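Local coordinates for myosin regulatory light chain (Placopecten magellanicus, PDB 3PN7), which probably makes the ATPase activity of molluscan muscle myosin dependent on calcium, acting as its EF-hand regulatory light chain, at residues K46-F49 / S50-R54; Q19-M22 / Q23-K26; L109-E112 / Y113-L117. One frame throughout, in Å; residues are numbered along the deposited sequence.

Contact 1: residues K46-F49 / S50-R54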
loop_
_atom_site.group_PDB
_atom_site.type_symbol
_atom_site.label_atom_id
_atom_site.label_comp_id
_atom_site.label_asym_id
_atom_site.label_seq_id
_atom_site.Cartn_x
_atom_site.Cartn_y
_atom_site.Cartn_z
ATOM N N LYS B 46 -36.539 -11.990 21.233
ATOM C CA LYS B 46 -36.858 -13.420 21.331
ATOM C C LYS B 46 -37.361 -13.952 19.993
ATOM O O LYS B 46 -36.917 -15.000 19.512
ATOM C CB LYS B 46 -37.952 -13.673 22.374
ATOM C CG LYS B 46 -37.559 -13.465 23.817
ATOM C CD LYS B 46 -38.556 -14.174 24.734
ATOM C CE LYS B 46 -38.144 -14.103 26.189
ATOM N NZ LYS B 46 -38.851 -15.129 27.012
ATOM N N GLU B 47 -38.306 -13.222 19.406
ATOM C CA GLU B 47 -38.842 -13.569 18.097
ATOM C C GLU B 47 -37.738 -13.672 17.046
ATOM O O GLU B 47 -37.639 -14.677 16.336
ATOM C CB GLU B 47 -39.894 -12.549 17.651
ATOM C CG GLU B 47 -40.851 -13.126 16.650
ATOM C CD GLU B 47 -41.435 -14.458 17.136
ATOM O OE1 GLU B 47 -41.874 -14.523 18.306
ATOM O OE2 GLU B 47 -41.428 -15.442 16.360
ATOM N N MET B 48 -36.911 -12.633 16.942
ATOM C CA MET B 48 -35.823 -12.655 15.974
ATOM C C MET B 48 -34.886 -13.839 16.203
ATOM O O MET B 48 -34.568 -14.568 15.262
ATOM C CB MET B 48 -35.043 -11.345 15.975
ATOM C CG MET B 48 -34.058 -11.234 14.805
ATOM S SD MET B 48 -34.885 -11.012 13.206
ATOM C CE MET B 48 -34.402 -12.495 12.346
ATOM N N PHE B 49 -34.448 -14.048 17.441
ATOM C CA PHE B 49 -33.512 -15.149 17.714
ATOM C C PHE B 49 -34.095 -16.528 17.372
ATOM O O PHE B 49 -33.421 -17.345 16.738
ATOM C CB PHE B 49 -32.976 -15.127 19.158
ATOM C CG PHE B 49 -31.751 -14.239 19.355
ATOM C CD1 PHE B 49 -30.518 -14.601 18.831
ATOM C CD2 PHE B 49 -31.842 -13.054 20.074
ATOM C CE1 PHE B 49 -29.394 -13.798 19.023
ATOM C CE2 PHE B 49 -30.734 -12.250 20.266
ATOM C CZ PHE B 49 -29.508 -12.621 19.738
ATOM N N SER B 50 -35.337 -16.789 17.781
ATOM C CA SER B 50 -35.963 -18.088 17.476
ATOM C C SER B 50 -36.092 -18.349 15.978
ATOM O O SER B 50 -36.029 -19.499 15.540
ATOM C CB SER B 50 -37.310 -18.292 18.200
ATOM O OG SER B 50 -38.268 -17.300 17.877
ATOM N N SER B 51 -36.237 -17.286 15.191
ATOM C CA SER B 51 -36.302 -17.437 13.741
ATOM C C SER B 51 -34.963 -17.853 13.146
ATOM O O SER B 51 -34.910 -18.314 12.009
ATOM C CB SER B 51 -36.778 -16.144 13.080
ATOM O OG SER B 51 -38.068 -15.786 13.536
ATOM N N LEU B 52 -33.886 -17.691 13.913
ATOM C CA LEU B 52 -32.525 -17.943 13.409
ATOM C C LEU B 52 -31.875 -19.205 13.980
ATOM O O LEU B 52 -30.877 -19.689 13.450
ATOM C CB LEU B 52 -31.610 -16.759 13.723
ATOM C CG LEU B 52 -31.381 -15.641 12.710
ATOM C CD1 LEU B 52 -32.026 -15.938 11.373
ATOM C CD2 LEU B 52 -31.831 -14.306 13.268
ATOM N N GLY B 53 -32.427 -19.720 15.071
ATOM C CA GLY B 53 -31.849 -20.866 15.744
ATOM C C GLY B 53 -32.116 -20.833 17.235
ATOM O O GLY B 53 -33.238 -20.552 17.661
ATOM N N ARG B 54 -31.085 -21.120 18.027
ATOM C CA ARG B 54 -31.193 -21.145 19.490
ATOM C C ARG B 54 -31.585 -19.779 20.045
ATOM O O ARG B 54 -31.013 -18.759 19.664
ATOM C CB ARG B 54 -29.865 -21.602 20.111
ATOM C CG ARG B 54 -29.643 -21.175 21.562
ATOM C CD ARG B 54 -28.153 -20.962 21.846
ATOM N NE ARG B 54 -27.351 -22.120 21.443
ATOM C CZ ARG B 54 -26.062 -22.072 21.103
ATOM N NH1 ARG B 54 -25.406 -20.915 21.106
ATOM N NH2 ARG B 54 -25.428 -23.188 20.751
HETATM O O HOH W 1 -30.875 -17.432 17.080
#
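Lys46 to Phe49 and Ser50 to Leu52 form successive helical turns, with Ser50 N reaching back almost straight to Lys46 O at 2.9 Å, and at Gly53 the chain leaves helical angles with a positive phi of 149°. Glu47 O is gripped twice by one residue: Ser51 N and Ser51 OG approach it from opposite faces of its carbonyl plane, the hydroxyl at 3.0 Å. Ser51 can do this because its OG lies beside its own backbone N, chi1 -60°, and so leans back over the preceding turn. Ser50 OG, turned between its own N and carbonyl carbon, sits 3.1 Å from both Lys46 O and Glu47 O; which of them takes its proton is not settled.

On another side of the helix, Met48 is bent at chi2 and chi3, which brings its CE to 3.3 Å from Leu52 CD2. That is closer than methyl groups normally come, and with the nearly eclipsed chi2 of Leu52 (-6°) it makes the exact placement of these two tips doubtful.

Phe49 O collects the last bonds of the turn. Leu52 N comes from well above its carbonyl plane at 2.9 Å, Gly53 N adds a weak bond, and a water donates to it at 2.6 Å. The same water donates to Arg54 O, tying the chain beyond Gly53 back to the helix, and it lies in plane at the edge of the Phe49 ring.

Helix 42-52 is the exiting helix of the EF-hand whose loop holds magnesium. Met48 packs on Met31 and Ile32 of the entering helix 19-32, Phe49 on Leu61 and Met64 of helix 58-66, and Lys46 NZ makes a salt bridge to Asp58 of that same helix.

Contact 2: residues Q19-M22 / Q23-K26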
loop_
_atom_site.group_PDB
_atom_site.type_symbol
_atom_site.label_atom_id
_atom_site.label_comp_id
_atom_site.label_asym_id
_atom_site.label_seq_id
_atom_site.Cartn_x
_atom_site.Cartn_y
_atom_site.Cartn_z
ATOM N N GLN B 19 -23.843 6.581 3.980
ATOM C CA GLN B 19 -25.269 6.344 3.815
ATOM C C GLN B 19 -25.735 4.901 3.650
ATOM O O GLN B 19 -26.763 4.528 4.193
ATOM C CB GLN B 19 -25.867 7.232 2.715
ATOM C CG GLN B 19 -26.351 8.592 3.218
ATOM C CD GLN B 19 -27.067 8.502 4.567
ATOM O OE1 GLN B 19 -28.238 8.108 4.641
ATOM N NE2 GLN B 19 -26.360 8.869 5.641
ATOM N N LYS B 20 -24.998 4.086 2.907
ATOM C CA LYS B 20 -25.410 2.693 2.744
ATOM C C LYS B 20 -25.332 1.929 4.061
ATOM O O LYS B 20 -26.090 0.995 4.289
ATOM C CB LYS B 20 -24.574 1.983 1.682
ATOM C CG LYS B 20 -23.073 2.089 1.903
ATOM C CD LYS B 20 -22.336 1.121 0.992
ATOM C CE LYS B 20 -23.101 0.917 -0.323
ATOM N NZ LYS B 20 -23.380 2.197 -1.061
ATOM N N LEU B 21 -24.397 2.322 4.920
ATOM C CA LEU B 21 -24.274 1.699 6.228
ATOM C C LEU B 21 -25.423 2.151 7.136
ATOM O O LEU B 21 -25.986 1.352 7.880
ATOM C CB LEU B 21 -22.909 2.002 6.852
ATOM C CG LEU B 21 -22.652 1.362 8.219
ATOM C CD1 LEU B 21 -22.698 -0.151 8.108
ATOM C CD2 LEU B 21 -21.316 1.821 8.797
ATOM N N MET B 22 -25.778 3.430 7.070
ATOM C CA MET B 22 -26.977 3.902 7.759
ATOM C C MET B 22 -28.198 3.128 7.263
ATOM O O MET B 22 -29.071 2.767 8.050
ATOM C CB MET B 22 -27.197 5.395 7.526
ATOM C CG MET B 22 -27.450 6.196 8.794
ATOM S SD MET B 22 -25.906 6.627 9.618
ATOM C CE MET B 22 -26.240 8.307 10.152
ATOM N N GLN B 23 -28.242 2.861 5.959
ATOM C CA GLN B 23 -29.400 2.207 5.345
ATOM C C GLN B 23 -29.456 0.726 5.719
ATOM O O GLN B 23 -30.533 0.131 5.855
ATOM C CB GLN B 23 -29.375 2.374 3.817
ATOM C CG GLN B 23 -29.450 3.836 3.346
ATOM C CD GLN B 23 -29.275 3.997 1.824
ATOM O OE1 GLN B 23 -29.477 3.049 1.055
ATOM N NE2 GLN B 23 -28.891 5.201 1.393
ATOM N N GLU B 24 -28.278 0.134 5.862
ATOM C CA GLU B 24 -28.163 -1.224 6.350
ATOM C C GLU B 24 -28.674 -1.295 7.798
ATOM O O GLU B 24 -29.476 -2.159 8.143
ATOM C CB GLU B 24 -26.704 -1.641 6.282
ATOM C CG GLU B 24 -26.430 -3.104 6.545
ATOM C CD GLU B 24 -24.940 -3.381 6.521
ATOM O OE1 GLU B 24 -24.386 -3.547 5.409
ATOM O OE2 GLU B 24 -24.317 -3.389 7.608
ATOM N N MET B 25 -28.221 -0.369 8.638
ATOM C CA MET B 25 -28.618 -0.380 10.035
ATOM C C MET B 25 -30.128 -0.232 10.171
ATOM O O MET B 25 -30.758 -0.971 10.915
ATOM C CB MET B 25 -27.880 0.691 10.842
ATOM C CG MET B 25 -26.445 0.319 11.195
ATOM S SD MET B 25 -25.663 1.436 12.388
ATOM C CE MET B 25 -25.284 2.854 11.361
ATOM N N LYS B 26 -30.707 0.707 9.435
ATOM C CA LYS B 26 -32.145 0.927 9.489
ATOM C C LYS B 26 -32.921 -0.323 9.063
ATOM O O LYS B 26 -33.976 -0.636 9.634
ATOM C CB LYS B 26 -32.551 2.153 8.651
ATOM C CG LYS B 26 -34.065 2.419 8.606
ATOM C CD LYS B 26 -34.671 2.545 10.021
ATOM C CE LYS B 26 -36.178 2.847 9.980
ATOM N NZ LYS B 26 -36.521 4.166 9.344
#
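Gln23 lies back along Gln19, one turn earlier, and every carbon of its side chain passes the same carbonyl oxygen. Gln23 CB stands 3.4 Å from Gln19 O. Gln23 CG, set beside the backbone N by chi1 of -62°, presses in to 2.9 Å from Gln19 O, which is tight for a carbon. From there the extended chain carries Gln23 CD past Gln19 O at 3.5 Å, and Gln23 NE2 still passes Gln19 O at 3.6 Å, close to Gln19 CB. The same oxygen accepts the backbone bond from Gln23 N at 2.8 Å.

These residues open helix 19-32, the entering helix of the EF-hand that binds magnesium, and three more bonds of the same i to i+4 kind run on to Lys26 N.

Glu24 stretches out past Leu21, its OE2 lying 3.7 Å from Leu21 CD1. The carboxylate is claimed from outside this helix: on the chain of another protein, a basic side chain forms a salt bridge with OE1 and an aromatic side chain a hydrogen bond with OE2. Met25 bends at its last torsion, chi3 -76°, which brings CE back to 4.2 Å from Met22 SD and loosely against Leu21 CG. The Met25 side chain also packs on helix 74-85, against Leu78, Phe81, Ser82 and Leu85.

Contact 3: residues L109-E112 / Y113-L117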
loop_
_atom_site.group_PDB
_atom_site.type_symbol
_atom_site.label_atom_id
_atom_site.label_comp_id
_atom_site.label_asym_id
_atom_site.label_seq_id
_atom_site.Cartn_x
_atom_site.Cartn_y
_atom_site.Cartn_z
ATOM N N LEU B 109 -2.460 -15.123 -0.500
ATOM C CA LEU B 109 -1.318 -14.273 -0.220
ATOM C C LEU B 109 -0.322 -15.177 0.509
ATOM O O LEU B 109 -0.728 -16.002 1.328
ATOM C CB LEU B 109 -1.768 -13.136 0.708
ATOM C CG LEU B 109 -1.717 -11.678 0.280
ATOM C CD1 LEU B 109 -1.906 -11.536 -1.226
ATOM C CD2 LEU B 109 -2.728 -10.813 1.056
ATOM N N ASN B 110 0.969 -15.055 0.205
ATOM C CA ASN B 110 1.986 -15.725 1.010
ATOM C C ASN B 110 1.833 -15.307 2.464
ATOM O O ASN B 110 1.801 -14.111 2.767
ATOM C CB ASN B 110 3.401 -15.379 0.526
ATOM C CG ASN B 110 3.760 -16.063 -0.790
ATOM O OD1 ASN B 110 2.945 -16.778 -1.376
ATOM N ND2 ASN B 110 4.990 -15.841 -1.256
ATOM N N ILE B 111 1.745 -16.287 3.358
ATOM C CA ILE B 111 1.548 -16.019 4.783
ATOM C C ILE B 111 2.560 -15.006 5.337
ATOM O O ILE B 111 2.198 -14.132 6.109
ATOM C CB ILE B 111 1.595 -17.330 5.624
ATOM C CG1 ILE B 111 1.325 -17.044 7.110
ATOM C CG2 ILE B 111 2.945 -18.012 5.480
ATOM C CD1 ILE B 111 -0.028 -16.436 7.402
ATOM N N GLU B 112 3.822 -15.107 4.917
ATOM C CA GLU B 112 4.861 -14.212 5.425
ATOM C C GLU B 112 4.665 -12.795 4.902
ATOM O O GLU B 112 5.062 -11.832 5.542
ATOM C CB GLU B 112 6.268 -14.701 5.040
ATOM C CG GLU B 112 6.338 -16.118 4.476
ATOM C CD GLU B 112 5.906 -16.233 3.010
ATOM O OE1 GLU B 112 6.359 -15.416 2.154
ATOM O OE2 GLU B 112 5.124 -17.168 2.715
ATOM N N TYR B 113 4.046 -12.672 3.739
ATOM C CA TYR B 113 3.785 -11.361 3.143
ATOM C C TYR B 113 2.691 -10.622 3.929
ATOM O O TYR B 113 2.883 -9.488 4.355
ATOM C CB TYR B 113 3.365 -11.545 1.681
ATOM C CG TYR B 113 3.176 -10.285 0.862
ATOM C CD1 TYR B 113 3.927 -9.140 1.102
ATOM C CD2 TYR B 113 2.246 -10.256 -0.179
ATOM C CE1 TYR B 113 3.753 -7.986 0.317
ATOM C CE2 TYR B 113 2.065 -9.131 -0.958
ATOM C CZ TYR B 113 2.810 -7.996 -0.703
ATOM O OH TYR B 113 2.617 -6.884 -1.483
ATOM N N ILE B 114 1.540 -11.261 4.129
ATOM C CA ILE B 114 0.476 -10.602 4.890
ATOM C C ILE B 114 0.845 -10.334 6.365
ATOM O O ILE B 114 0.434 -9.337 6.952
ATOM C CB ILE B 114 -0.880 -11.344 4.775
ATOM C CG1 ILE B 114 -1.970 -10.475 5.393
ATOM C CG2 ILE B 114 -0.813 -12.745 5.396
ATOM C CD1 ILE B 114 -2.158 -9.140 4.665
ATOM N N LYS B 115 1.646 -11.205 6.962
ATOM C CA LYS B 115 2.116 -10.938 8.314
ATOM C C LYS B 115 2.996 -9.699 8.342
ATOM O O LYS B 115 2.866 -8.852 9.223
ATOM C CB LYS B 115 2.844 -12.148 8.895
ATOM C CG LYS B 115 1.898 -13.273 9.245
ATOM C CD LYS B 115 2.514 -14.234 10.248
ATOM C CE LYS B 115 1.522 -15.325 10.624
ATOM N NZ LYS B 115 1.973 -16.089 11.820
ATOM N N ASP B 116 3.872 -9.581 7.354
ATOM C CA ASP B 116 4.789 -8.451 7.277
ATOM C C ASP B 116 4.012 -7.155 7.087
ATOM O O ASP B 116 4.228 -6.182 7.817
ATOM C CB ASP B 116 5.795 -8.662 6.136
ATOM C CG ASP B 116 6.885 -7.593 6.099
ATOM O OD1 ASP B 116 7.188 -7.000 7.154
ATOM O OD2 ASP B 116 7.446 -7.356 5.008
ATOM N N LEU B 117 3.094 -7.140 6.123
ATOM C CA LEU B 117 2.264 -5.948 5.892
ATOM C C LEU B 117 1.545 -5.490 7.167
ATOM O O LEU B 117 1.475 -4.294 7.475
ATOM C CB LEU B 117 1.222 -6.214 4.805
ATOM C CG LEU B 117 1.704 -6.521 3.387
ATOM C CD1 LEU B 117 0.579 -7.187 2.580
ATOM C CD2 LEU B 117 2.113 -5.239 2.723
#
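Leu109 and Ile114 meet at about a right angle, the branch of the leucine laid across the isoleucine so that Leu109 CD2 touches Ile114 CD1 at 4.0 Å. Leu109 belongs to the strand and Ile114 to the first turn of the helix, so this crossing joins the strand to the helix that follows it. Phe98 of helix 91-99 packs against both.

Ile111 and Lys115 are set differently: they run side by side and point the same way. Lys115 CG starts beside its backbone N, chi1 -72°, which brings it within 3.3 Å of Ile111 O, and the extended chain then lays CE along Ile111 CD1 at 3.7 Å. The methylenes run alongside the isoleucine while the charged end goes on to a cation-pi contact with Phe134 of helix 127-134.

The arrangement is consistent with the paired, EF-hand-like C-terminal lobe of myosin light chains, where a short strand precedes the exiting helix: Leu109 shares backbone hydrogen bonding with Phe144, and strand 109-110 lies antiparallel to 143-144 at the edge of the small sheet. Asn110 holds the N-cap position, but its side chain caps nothing; OD1 takes a hydrogen bond from Lys143 NZ. Its backbone O accepts the first helical bond, from Ile114 N at 3.2 Å, and a weak one from Tyr113 N.

Tyr113 CB sits 3.2 Å from Asn110 O, and Leu109 CG approaches the tyrosine ring obliquely, 4.2 Å from Tyr113 CD2. One face of the ring carries Leu117 CD1, which stands 3.9 Å above the centre of the plane. Leu117 also packs on side chains of two other protein chains.

How the contacts relate
Contacts 1 and 2 belong to one EF-hand, on its exiting and entering helices, yet their centres are 23 Å apart and their nearest atoms about 11 Å. Contact 3 lies on the opposite side of the chain's centre, away from the magnesium site. Contacts 1 and 2 each stay on a single helix or its end, whereas contact 3 joins strand 109-110 to helix 111-120. All three are partly buried, but contact 3 has fewer exposed residues. Their chemistry follows their place: contact 1 finishes a helix, with serine hydroxyls and a water serving carbonyls; contact 2 repeats regular backbone bonds near a helix start; contact 3 relies more on branched apolar packing.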